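Local coordinates for lipolytic protein G-D-S-L family (Veillonella parvula DSM 2008, PDB 4RW0) that probably hydrolyses ester bonds of lipids or other acylated substrates and has the SGNH-hydrolase fold, at residues 50-55 with 89-94; 60-65 with 100-105; 105-110 with 129-134; 111-116 with 122-127; 151-154 with 159-162. All coordinates share one frame; numbering follows the deposited sequence.

Overall arrangement
All five contacts belong to one SGNH-hydrolase chain, an alpha/beta fold whose parallel sheet has the order 36-40, 4-10, 69-73, 104-108, 141-143. Contact 1 pairs helices 48-59 and 85-100. Contact 2 ties the turn before strand 104-108 to the loop before strand 69-73, its segments alternating along the chain with those of contact 1. Contact 3 lays helix 120-138 on strand 104-108; contact 4, nested inside it along the chain, folds the connecting loop onto the same helix. Contact 5 comes last and meets contact 4, centres 13 Å apart. Contacts 2 and 5, centres 35 Å apart, lie on opposite sides of the chain's centre; contacts 1, 3 and 4 join helices to one another, to the sheet and to a loop.

Contact 1 of 5, residues 50-55 with 89-94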
# COMPACT_ATOMS: atom_id res chain seq x y z
N GLY A 50 12.57 -5.40 4.14
CA GLY A 50 13.09 -5.01 2.82
C GLY A 50 12.60 -3.66 2.31
O GLY A 50 13.34 -2.84 1.72
N MSE A 51 11.35 -3.35 2.59
CA MSE A 51 10.81 -2.01 2.24
C MSE A 51 11.53 -0.89 2.99
O MSE A 51 11.74 0.15 2.47
CB MSE A 51 9.30 -1.93 2.50
CG MSE A 51 8.71 -0.55 2.13
SE MSE A 51 6.71 -0.43 2.33
CE MSE A 51 6.69 -0.35 4.30
N ILE A 52 11.78 -1.08 4.27
CA ILE A 52 12.62 -0.13 5.04
C ILE A 52 13.91 0.14 4.36
O ILE A 52 14.33 1.32 4.20
CB ILE A 52 12.81 -0.61 6.51
CG1 ILE A 52 11.47 -0.51 7.21
CG2 ILE A 52 13.84 0.26 7.25
CD1 ILE A 52 11.40 -1.15 8.57
N TYR A 53 14.57 -0.90 3.91
CA TYR A 53 15.81 -0.69 3.16
C TYR A 53 15.60 0.17 1.90
O TYR A 53 16.40 1.07 1.58
CB TYR A 53 16.52 -2.00 2.80
CG TYR A 53 16.86 -2.92 3.96
CD1 TYR A 53 17.15 -2.42 5.26
CD2 TYR A 53 16.85 -4.29 3.80
CE1 TYR A 53 17.41 -3.29 6.33
CE2 TYR A 53 17.09 -5.17 4.85
CZ TYR A 53 17.43 -4.66 6.11
OH TYR A 53 17.61 -5.63 7.06
N ASN A 54 14.51 -0.10 1.17
CA ASN A 54 14.20 0.74 -0.00
C ASN A 54 14.00 2.17 0.35
O ASN A 54 14.43 3.06 -0.36
CB ASN A 54 13.02 0.18 -0.77
CG ASN A 54 13.33 -1.18 -1.41
OD1 ASN A 54 14.45 -1.50 -1.70
ND2 ASN A 54 12.30 -1.92 -1.67
N ILE A 55 13.30 2.40 1.48
CA ILE A 55 13.03 3.75 1.89
C ILE A 55 14.33 4.45 2.28
O ILE A 55 14.54 5.60 1.96
CB ILE A 55 12.04 3.76 3.08
CG1 ILE A 55 10.70 3.26 2.61
CG2 ILE A 55 11.83 5.12 3.61
CD1 ILE A 55 9.74 2.99 3.77
N TYR A 89 3.13 -5.28 12.32
CA TYR A 89 2.76 -3.95 12.74
C TYR A 89 3.93 -3.10 13.23
O TYR A 89 4.07 -1.94 12.83
CB TYR A 89 1.61 -3.97 13.77
CG TYR A 89 1.34 -2.63 14.44
CD1 TYR A 89 0.71 -1.62 13.77
CD2 TYR A 89 1.70 -2.41 15.78
CE1 TYR A 89 0.49 -0.42 14.35
CE2 TYR A 89 1.48 -1.19 16.38
CZ TYR A 89 0.89 -0.22 15.66
OH TYR A 89 0.64 0.99 16.20
N LYS A 90 4.77 -3.67 14.08
CA LYS A 90 5.90 -2.93 14.65
C LYS A 90 6.87 -2.47 13.58
O LYS A 90 7.41 -1.33 13.63
CB LYS A 90 6.71 -3.82 15.63
CG LYS A 90 6.42 -3.65 17.12
CD LYS A 90 5.02 -3.11 17.45
CE LYS A 90 4.45 -3.67 18.77
NZ LYS A 90 5.48 -3.92 19.83
N THR A 91 7.11 -3.35 12.60
CA THR A 91 8.08 -3.03 11.56
C THR A 91 7.49 -1.96 10.65
O THR A 91 8.22 -1.05 10.20
CB THR A 91 8.46 -4.29 10.85
OG1 THR A 91 8.78 -5.30 11.81
CG2 THR A 91 9.54 -4.06 9.89
N LEU A 92 6.17 -2.02 10.35
CA LEU A 92 5.52 -0.95 9.58
C LEU A 92 5.58 0.40 10.27
O LEU A 92 5.88 1.42 9.66
CB LEU A 92 4.06 -1.33 9.33
CG LEU A 92 3.90 -2.37 8.19
CD1 LEU A 92 2.45 -2.86 8.16
CD2 LEU A 92 4.26 -1.74 6.82
N VAL A 93 5.36 0.43 11.58
CA VAL A 93 5.55 1.68 12.31
C VAL A 93 6.95 2.30 12.15
O VAL A 93 7.08 3.52 11.92
CB VAL A 93 5.23 1.49 13.82
CG1 VAL A 93 5.64 2.72 14.57
CG2 VAL A 93 3.75 1.20 14.02
N LYS A 94 7.98 1.46 12.17
CA LYS A 94 9.35 1.91 11.90
C LYS A 94 9.48 2.53 10.53
O LYS A 94 10.01 3.62 10.34
CB LYS A 94 10.28 0.72 12.01
CG LYS A 94 10.75 0.54 13.43
CD LYS A 94 11.25 -0.87 13.77
CE LYS A 94 12.43 -1.38 12.95
NZ LYS A 94 12.88 -2.71 13.45
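T91 is the first residue of 89-94 to meet helix 50-55: its methyl CG2 lies 3.7 Å from I52 CD1, the two side chains crossing at about a right angle. The same CD1 methyl also rests 3.6 Å from the backbone O of T91. With chi1 at -48°, OG1 of T91 stands beside its own backbone N, where it hydrogen-bonds to the carbonyl O of Y87 one turn earlier. A threonine suits this buried place because its hydroxyl is spent inside its own helix while its methyl is given to the neighbour.

L92 starts out pointing away from helix 50-55, yet its CD2 branch comes back to meet M51, modelled as selenomethionine. M51 runs straight from the backbone, CG anti to N (chi1 -179°), and bends only at chi3, which carries CE to 3.8 Å from L92 CD2. The long, flexible chain suits a place where the contact must be made far from the backbone.

K94 closes the contact on its solvent side. Its CB is 4.1 Å from I52 CD1: the aliphatic root of the lysine meets the isoleucine, and the residue as a whole is exposed, as suits a lysine at the edge of a helix pair.

The two segments run almost exactly parallel, 2° between their directions, with axes 10.1 Å apart, as neighbouring helices on one face of a parallel alpha/beta sheet do. A95 of helix 85-100 also touches M51 and I52. Beneath them M51 reaches F9 of strand 4-10, and on the far flank L92 packs on L131 of helix 120-138.

Contact 2 of 5, residues 60-65 with 100-105; sequences VTAVSD and STKGMV
K102 leaves its backbone with CG beside N (chi1 -58°), turns again at chi2 (-76°), and then runs fully extended, which carries its chain toward A62 and sets the ammonium near the loop 60-65. CD passes 4.5 Å from A62 CB, a loose apolar touch for which a small methyl is well suited. The amine finishes at a water: NZ donates to it over 2.9 Å, and the water in turn donates to A62 O at 2.8 Å. A lysine fits here because its methylenes can lie along the protein, against W58 and A59 of helix 48-59 as well, while the charged end stays hydrated.

This surface contact lies where the chain enters two neighbouring parallel strands, 69-73 and 104-108, at their N-terminal ends; in SGNH hydrolases the active site is normally built at the other ends of the strands. A second water joins the backbones, accepting from D65 N at 2.8 Å and donating to K102 O at 3.1 Å. R68 strengthens the link, its guanidinium donating to both V63 O and K102 O. The carboxylate of D65 turns to its own chain: OD1 takes the N-H of T67, an Asx turn leading into strand 69-73.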
# COMPACT_ATOMS: atom_id res chain seq x y z
N VAL A 60 18.28 8.84 1.62
CA VAL A 60 19.63 9.44 1.61
C VAL A 60 19.94 10.22 0.40
O VAL A 60 20.88 10.98 0.44
CB VAL A 60 20.77 8.41 1.79
CG1 VAL A 60 20.67 7.87 3.19
CG2 VAL A 60 20.78 7.30 0.71
N THR A 61 19.15 10.08 -0.69
CA THR A 61 19.28 10.89 -1.88
C THR A 61 18.23 11.93 -2.07
O THR A 61 18.28 12.66 -3.05
CB THR A 61 19.14 10.04 -3.18
OG1 THR A 61 17.79 9.49 -3.32
CG2 THR A 61 20.03 8.88 -3.10
N ALA A 62 17.23 11.95 -1.22
CA ALA A 62 16.04 12.79 -1.48
C ALA A 62 16.23 14.26 -1.25
O ALA A 62 16.78 14.64 -0.26
CB ALA A 62 14.88 12.32 -0.62
N VAL A 63 15.78 15.08 -2.17
CA VAL A 63 15.75 16.53 -1.97
C VAL A 63 14.67 16.91 -0.96
O VAL A 63 13.69 16.17 -0.75
CB VAL A 63 15.52 17.27 -3.27
CG1 VAL A 63 16.57 16.88 -4.30
CG2 VAL A 63 14.12 16.97 -3.81
N SER A 64 14.83 18.06 -0.32
CA SER A 64 13.75 18.58 0.59
C SER A 64 12.57 18.94 -0.25
O SER A 64 12.72 19.58 -1.28
CB SER A 64 14.12 19.91 1.27
OG SER A 64 15.28 19.69 1.98
N ASP A 65 11.38 18.64 0.24
CA ASP A 65 10.19 18.93 -0.55
C ASP A 65 9.05 18.97 0.42
O ASP A 65 8.61 17.93 0.89
CB ASP A 65 9.97 17.85 -1.60
CG ASP A 65 8.75 18.15 -2.52
OD1 ASP A 65 7.97 19.08 -2.15
OD2 ASP A 65 8.59 17.43 -3.57
N SER A 100 8.33 9.56 7.53
CA SER A 100 7.85 10.86 8.02
C SER A 100 8.88 11.96 8.09
O SER A 100 8.52 13.13 8.06
CB SER A 100 7.27 10.77 9.43
OG SER A 100 6.06 10.07 9.29
N THR A 101 10.15 11.58 8.10
CA THR A 101 11.21 12.59 8.11
C THR A 101 11.43 13.22 6.76
O THR A 101 12.12 14.24 6.69
CB THR A 101 12.52 12.00 8.60
OG1 THR A 101 12.96 11.00 7.67
CG2 THR A 101 12.37 11.36 9.99
N LYS A 102 10.87 12.63 5.67
CA LYS A 102 11.08 13.18 4.32
C LYS A 102 9.82 13.58 3.58
O LYS A 102 9.87 14.13 2.49
CB LYS A 102 11.82 12.14 3.43
CG LYS A 102 13.17 11.72 4.01
CD LYS A 102 14.16 12.82 3.77
CE LYS A 102 15.46 12.47 4.46
NZ LYS A 102 16.37 13.60 4.21
N GLY A 103 8.68 13.31 4.19
CA GLY A 103 7.42 13.70 3.61
C GLY A 103 6.24 13.31 4.52
O GLY A 103 6.40 12.76 5.58
N MSE A 104 5.06 13.61 4.04
CA MSE A 104 3.79 13.26 4.74
C MSE A 104 3.36 11.90 4.25
O MSE A 104 3.19 11.68 3.03
CB MSE A 104 2.78 14.35 4.34
CG MSE A 104 3.13 15.73 4.96
SE MSE A 104 1.90 17.08 4.29
CE MSE A 104 2.82 17.54 2.62
N VAL A 105 3.16 10.98 5.17
CA VAL A 105 2.97 9.60 4.89
C VAL A 105 1.48 9.32 4.65
O VAL A 105 0.61 9.93 5.27
CB VAL A 105 3.45 8.75 6.05
CG1 VAL A 105 3.05 7.32 5.92
CG2 VAL A 105 4.98 8.81 6.16
O HOH W 1 15.97 15.66 2.20
O HOH W 2 11.37 16.84 2.43

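Contact 3 of 5, residues 105-110 with 129-134; sequences VIIGLE and EQLKAY
K132, whose chain lies against L109, ends in a salt bridge to E129 one helical turn back, NZ standing 3.3 Å from OE1. The charges pair on the outer side of helix 120-138, leaving the methylenes for the strand. CG of K132 sits 3.9 Å from L109 CD1, with CE almost as near, the chains crossing at about a right angle.

The buried part belongs to leucine and isoleucine. The other branch of L109, CD2, presses on L131 at 3.8 Å from CB and is nearly as close to CD1, the two leucines sliding past each other in opposite directions. L131 CD1 goes on to I107, 4.2 Å from its CG2. CG of L109 lies beside its own backbone N (chi1 -51°), which turns one methyl to each helix residue. Replacing L109 by an alanine takes both methyls away, which would probably open a gap beneath L131 and leave the K132 chain without its apolar support.

I107 also bonds through its backbone to K141 and I143. Strand 104-108, helix 120-138 and strand 141-143 form a beta-alpha-beta unit, and the apolar layer of I107, L109 and L131 is the seam by which its crossover helix lies on the parallel sheet.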
# COMPACT_ATOMS: atom_id res chain seq x y z
N VAL A 105 3.16 10.98 5.17
CA VAL A 105 2.97 9.60 4.89
C VAL A 105 1.48 9.32 4.65
O VAL A 105 0.61 9.93 5.27
CB VAL A 105 3.45 8.75 6.05
CG1 VAL A 105 3.05 7.32 5.92
CG2 VAL A 105 4.98 8.81 6.16
N ILE A 106 1.23 8.41 3.74
CA ILE A 106 -0.10 7.81 3.51
C ILE A 106 0.05 6.33 3.61
O ILE A 106 0.92 5.73 2.98
CB ILE A 106 -0.64 8.19 2.12
CG1 ILE A 106 -0.72 9.69 1.99
CG2 ILE A 106 -2.00 7.53 1.92
CD1 ILE A 106 -0.84 10.18 0.57
N ILE A 107 -0.80 5.72 4.43
CA ILE A 107 -0.75 4.32 4.69
C ILE A 107 -1.81 3.54 3.90
O ILE A 107 -2.97 3.95 3.88
CB ILE A 107 -1.01 4.05 6.21
CG1 ILE A 107 0.07 4.70 7.06
CG2 ILE A 107 -0.99 2.58 6.52
CD1 ILE A 107 -0.25 4.67 8.54
N GLY A 108 -1.41 2.44 3.25
CA GLY A 108 -2.36 1.56 2.58
C GLY A 108 -2.58 0.34 3.41
O GLY A 108 -1.64 -0.18 4.00
N LEU A 109 -3.83 -0.10 3.54
CA LEU A 109 -4.13 -1.33 4.26
C LEU A 109 -4.16 -2.43 3.24
O LEU A 109 -5.02 -2.42 2.37
CB LEU A 109 -5.47 -1.23 4.98
CG LEU A 109 -5.63 0.01 5.84
CD1 LEU A 109 -7.02 0.08 6.48
CD2 LEU A 109 -4.56 0.06 6.91
N GLU A 110 -3.29 -3.42 3.38
CA GLU A 110 -3.15 -4.42 2.40
C GLU A 110 -4.41 -5.35 2.37
O GLU A 110 -5.12 -5.49 3.34
CB GLU A 110 -1.87 -5.21 2.59
CG GLU A 110 -1.31 -5.70 1.23
CD GLU A 110 0.23 -5.91 1.18
OE1 GLU A 110 0.85 -6.07 2.25
OE2 GLU A 110 0.78 -5.94 0.04
N GLU A 129 -6.27 -3.28 11.66
CA GLU A 129 -6.89 -2.57 12.82
C GLU A 129 -5.91 -1.72 13.61
O GLU A 129 -6.19 -0.56 13.95
CB GLU A 129 -7.59 -3.58 13.80
CG GLU A 129 -8.89 -4.15 13.24
CD GLU A 129 -9.83 -3.08 12.64
OE1 GLU A 129 -10.12 -3.19 11.40
OE2 GLU A 129 -10.26 -2.12 13.37
N GLN A 130 -4.73 -2.25 13.85
CA GLN A 130 -3.73 -1.47 14.57
C GLN A 130 -3.22 -0.31 13.77
O GLN A 130 -2.92 0.75 14.32
CB GLN A 130 -2.60 -2.37 15.02
CG GLN A 130 -3.01 -3.41 16.05
CD GLN A 130 -1.90 -4.38 16.38
OE1 GLN A 130 -0.96 -4.05 17.09
NE2 GLN A 130 -1.99 -5.58 15.86
N LEU A 131 -3.14 -0.45 12.44
CA LEU A 131 -2.71 0.66 11.61
C LEU A 131 -3.73 1.76 11.63
O LEU A 131 -3.41 2.96 11.67
CB LEU A 131 -2.48 0.19 10.12
CG LEU A 131 -1.24 -0.66 9.87
CD1 LEU A 131 -1.22 -1.19 8.41
CD2 LEU A 131 0.02 0.19 10.15
N LYS A 132 -5.00 1.39 11.53
CA LYS A 132 -6.04 2.44 11.57
C LYS A 132 -5.96 3.22 12.91
O LYS A 132 -6.14 4.43 12.92
CB LYS A 132 -7.45 1.90 11.44
CG LYS A 132 -7.75 1.26 10.13
CD LYS A 132 -9.21 0.85 10.06
CE LYS A 132 -9.35 -0.59 9.70
NZ LYS A 132 -10.73 -0.84 9.20
N ALA A 133 -5.68 2.51 13.97
CA ALA A 133 -5.59 3.15 15.32
C ALA A 133 -4.38 4.07 15.39
O ALA A 133 -4.49 5.22 15.81
CB ALA A 133 -5.51 2.09 16.38
N TYR A 134 -3.25 3.61 14.89
CA TYR A 134 -2.05 4.47 14.81
C TYR A 134 -2.30 5.72 13.96
O TYR A 134 -1.88 6.82 14.32
CB TYR A 134 -0.85 3.61 14.29
CG TYR A 134 0.48 4.34 14.21
CD1 TYR A 134 0.79 5.14 13.13
CD2 TYR A 134 1.39 4.26 15.24
CE1 TYR A 134 1.99 5.82 13.07
CE2 TYR A 134 2.57 4.97 15.23
CZ TYR A 134 2.89 5.73 14.14
OH TYR A 134 4.08 6.39 14.13

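Contact 4 of 5, residues 111-116 with 122-127; sequences TQIDSD and LVVREV
V124 carries the apolar part of the contact, between I113 and the backbone of T111. With chi1 at 170°, CG1 lies anti to the backbone N and CG2 beside it; this rotation gives CG2 to I113 and CG1 to the T111 carbonyl. CG2 touches the ethyl arm of I113, 3.8 Å from CG1 and equally far from CD1, and the side chains cross obliquely. CG1 rests 3.9 Å from T111 O. Two beta-branched residues suit this buried spot: both are compact and have few rotations to freeze.

The polar interactions keep the loop in shape. Q112 NE2 donates to D114 OD1 over 3.0 Å, with a bent N-H...O angle of 141°; the proton comes from above the carboxylate plane. A type I beta turn follows from I113 to D116, closed by D116 N bonding to I113 O at 3.2 Å. Two aspartates link loop and helix start: D121 OD1 takes the N-H of I113, and D116 OD2 takes that of L120. L120 opens helix 120-138, where a first-turn N-H lacks a carbonyl of an earlier turn, and an acidic side chain suits it.

The arrangement is a loop folded back on the helix it leads into, on the way from strand 104-108 to helix 120-138. I79 of helix 76-80 covers both I113 and V124, while T111 and Q112 turn to F145, Y146 and F150 of helix 145-154.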
# COMPACT_ATOMS: atom_id res chain seq x y z
N THR A 111 -4.60 -5.94 1.23
CA THR A 111 -5.76 -6.73 0.88
C THR A 111 -5.70 -8.13 1.42
O THR A 111 -4.70 -8.60 1.95
CB THR A 111 -5.89 -6.71 -0.66
OG1 THR A 111 -4.62 -6.97 -1.26
CG2 THR A 111 -6.34 -5.35 -1.13
N GLN A 112 -6.81 -8.83 1.32
CA GLN A 112 -6.96 -10.11 1.98
C GLN A 112 -6.11 -11.24 1.43
O GLN A 112 -5.75 -11.26 0.27
CB GLN A 112 -8.44 -10.53 1.96
CG GLN A 112 -8.90 -11.08 0.61
CD GLN A 112 -10.40 -10.84 0.38
OE1 GLN A 112 -10.88 -9.70 0.42
NE2 GLN A 112 -11.13 -11.90 0.10
N ILE A 113 -5.84 -12.20 2.29
CA ILE A 113 -5.20 -13.44 1.89
C ILE A 113 -6.37 -14.42 1.60
O ILE A 113 -6.92 -15.07 2.52
CB ILE A 113 -4.20 -13.93 2.97
CG1 ILE A 113 -3.06 -12.88 3.08
CG2 ILE A 113 -3.61 -15.29 2.54
CD1 ILE A 113 -1.91 -13.30 3.90
N ASP A 114 -6.72 -14.49 0.32
CA ASP A 114 -7.95 -15.14 -0.16
C ASP A 114 -7.87 -16.66 -0.11
O ASP A 114 -8.86 -17.32 -0.18
CB ASP A 114 -8.28 -14.72 -1.62
CG ASP A 114 -9.78 -14.93 -1.97
OD1 ASP A 114 -10.62 -14.59 -1.11
OD2 ASP A 114 -10.10 -15.42 -3.10
N SER A 115 -6.69 -17.21 -0.01
CA SER A 115 -6.53 -18.64 0.15
C SER A 115 -6.74 -19.14 1.58
O SER A 115 -6.66 -20.32 1.77
CB SER A 115 -5.08 -19.02 -0.20
OG SER A 115 -4.23 -18.20 0.59
N ASP A 116 -6.84 -18.26 2.57
CA ASP A 116 -6.90 -18.68 3.98
C ASP A 116 -7.67 -17.66 4.82
O ASP A 116 -7.12 -17.00 5.73
CB ASP A 116 -5.46 -18.88 4.51
CG ASP A 116 -5.42 -19.68 5.83
OD1 ASP A 116 -6.40 -20.37 6.17
OD2 ASP A 116 -4.40 -19.60 6.52
N LEU A 122 -6.65 -13.54 9.13
CA LEU A 122 -6.91 -12.92 10.44
C LEU A 122 -5.70 -12.08 10.91
O LEU A 122 -5.87 -11.04 11.56
CB LEU A 122 -7.28 -13.96 11.51
CG LEU A 122 -8.42 -14.93 11.17
CD1 LEU A 122 -8.63 -15.94 12.31
CD2 LEU A 122 -9.70 -14.17 10.92
N VAL A 123 -4.50 -12.50 10.55
CA VAL A 123 -3.29 -11.72 10.88
C VAL A 123 -3.33 -10.37 10.15
O VAL A 123 -3.12 -9.28 10.73
CB VAL A 123 -2.03 -12.48 10.50
CG1 VAL A 123 -0.80 -11.70 10.95
CG2 VAL A 123 -2.00 -13.87 11.11
N VAL A 124 -3.73 -10.42 8.86
CA VAL A 124 -3.87 -9.21 8.03
C VAL A 124 -4.85 -8.25 8.67
O VAL A 124 -4.62 -7.04 8.81
CB VAL A 124 -4.37 -9.56 6.56
CG1 VAL A 124 -4.72 -8.31 5.80
CG2 VAL A 124 -3.31 -10.27 5.79
N ARG A 125 -5.97 -8.80 9.11
CA ARG A 125 -6.97 -7.98 9.74
C ARG A 125 -6.49 -7.34 11.01
O ARG A 125 -6.85 -6.18 11.24
CB ARG A 125 -8.28 -8.77 9.99
CG ARG A 125 -8.99 -9.05 8.65
CD ARG A 125 -10.09 -10.07 8.70
NE ARG A 125 -11.02 -9.75 9.74
CZ ARG A 125 -11.89 -10.62 10.28
NH1 ARG A 125 -11.99 -11.90 9.84
NH2 ARG A 125 -12.66 -10.20 11.28
N GLU A 126 -5.74 -8.07 11.81
CA GLU A 126 -5.18 -7.54 13.09
C GLU A 126 -4.20 -6.43 12.81
O GLU A 126 -4.24 -5.40 13.45
CB GLU A 126 -4.43 -8.65 13.87
CG GLU A 126 -5.28 -9.74 14.53
CD GLU A 126 -4.52 -11.00 14.99
OE1 GLU A 126 -3.27 -11.02 15.06
OE2 GLU A 126 -5.19 -12.01 15.28
N VAL A 127 -3.32 -6.62 11.81
CA VAL A 127 -2.39 -5.55 11.40
C VAL A 127 -3.18 -4.35 11.01
O VAL A 127 -2.91 -3.24 11.47
CB VAL A 127 -1.45 -6.01 10.23
CG1 VAL A 127 -0.69 -4.87 9.61
CG2 VAL A 127 -0.51 -7.07 10.71

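Contact 5 of 5, residues 151-154 with 159-162; sequences EADQ and VFAG
V159 makes the tight half of this contact, one methyl against A152 and the other against D153. CG1 lies 4.0 Å from A152 CB. A chi1 of -67° sets CG1 anti to the carbonyl carbon and leaves CG2 in the crowded position between N and C, where it meets D153 CB at 3.8 Å. The small alanine lets the buried valine come close to the helix, and L173 of helix 168-182 touches both.

Here the end of helix 145-154 is met by the loop that returns toward helix 168-182. In SGNH hydrolases the loop before the last helix usually brings in the catalytic histidine; V159 is fixed further by backbone bonding to N167.

The looser side is polar and hydrated. D153 holds its carboxylate anti to the backbone N (chi1 174°), which directs it toward the loop. Its OD1 accepts from a water at 2.7 Å, and that water takes the N-H of V159 at 2.9 Å. The same OD1 stands 4.2 Å from F160 CD2, at the edge of the ring and near its plane, the carboxylate turned 67° from the ring. An aromatic edge, slightly positive at its hydrogens, tolerates such an oxygen. Q112 packs on F160; D153 OD2 is 4.1 Å from D114 OD1, and this nearness may favour a proton on one acid, an effect the Q112 amide, bonded to D114 OD1, would partly offset.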
# COMPACT_ATOMS: atom_id res chain seq x y z
N GLU A 151 -15.35 -6.52 -0.10
CA GLU A 151 -16.78 -6.29 -0.47
C GLU A 151 -17.10 -6.66 -1.89
O GLU A 151 -18.12 -7.30 -2.19
CB GLU A 151 -17.18 -4.86 -0.17
CG GLU A 151 -17.22 -4.62 1.33
CD GLU A 151 -17.61 -3.22 1.74
OE1 GLU A 151 -17.72 -2.30 0.90
OE2 GLU A 151 -17.79 -3.03 2.97
N ALA A 152 -16.18 -6.34 -2.79
CA ALA A 152 -16.40 -6.63 -4.18
C ALA A 152 -16.37 -8.10 -4.40
O ALA A 152 -17.23 -8.71 -5.14
CB ALA A 152 -15.31 -5.96 -5.03
N ASP A 153 -15.37 -8.77 -3.83
CA ASP A 153 -15.27 -10.23 -4.02
C ASP A 153 -16.49 -10.97 -3.36
O ASP A 153 -17.01 -11.97 -3.90
CB ASP A 153 -13.97 -10.74 -3.45
CG ASP A 153 -13.87 -12.20 -3.47
OD1 ASP A 153 -13.46 -12.79 -4.54
OD2 ASP A 153 -14.12 -12.75 -2.35
N GLN A 154 -16.92 -10.45 -2.24
CA GLN A 154 -17.98 -11.09 -1.47
C GLN A 154 -19.27 -11.10 -2.25
O GLN A 154 -19.99 -12.04 -2.16
CB GLN A 154 -18.17 -10.33 -0.20
CG GLN A 154 -19.38 -10.75 0.60
CD GLN A 154 -19.37 -10.07 1.97
OE1 GLN A 154 -19.56 -8.83 2.11
NE2 GLN A 154 -19.07 -10.86 2.97
N VAL A 159 -12.26 -10.22 -8.69
CA VAL A 159 -11.18 -9.22 -8.45
C VAL A 159 -9.76 -9.80 -8.15
O VAL A 159 -8.79 -9.06 -8.23
CB VAL A 159 -11.55 -8.23 -7.36
CG1 VAL A 159 -12.72 -7.34 -7.81
CG2 VAL A 159 -11.89 -8.92 -6.09
N PHE A 160 -9.65 -11.07 -7.78
CA PHE A 160 -8.38 -11.74 -7.46
C PHE A 160 -7.96 -12.73 -8.53
O PHE A 160 -8.77 -13.51 -9.04
CB PHE A 160 -8.40 -12.41 -6.07
CG PHE A 160 -8.47 -11.42 -4.93
CD1 PHE A 160 -7.34 -10.69 -4.57
CD2 PHE A 160 -9.60 -11.25 -4.20
CE1 PHE A 160 -7.36 -9.75 -3.51
CE2 PHE A 160 -9.64 -10.34 -3.15
CZ PHE A 160 -8.55 -9.58 -2.81
N ALA A 161 -6.68 -12.65 -8.94
CA ALA A 161 -6.10 -13.63 -9.87
C ALA A 161 -5.48 -14.91 -9.25
O ALA A 161 -5.09 -15.83 -9.95
CB ALA A 161 -5.05 -12.98 -10.75
N GLY A 162 -5.38 -14.90 -7.94
CA GLY A 162 -4.75 -15.93 -7.16
C GLY A 162 -4.99 -15.69 -5.66
O GLY A 162 -5.83 -14.88 -5.24
O HOH W 3 -12.22 -12.44 -6.90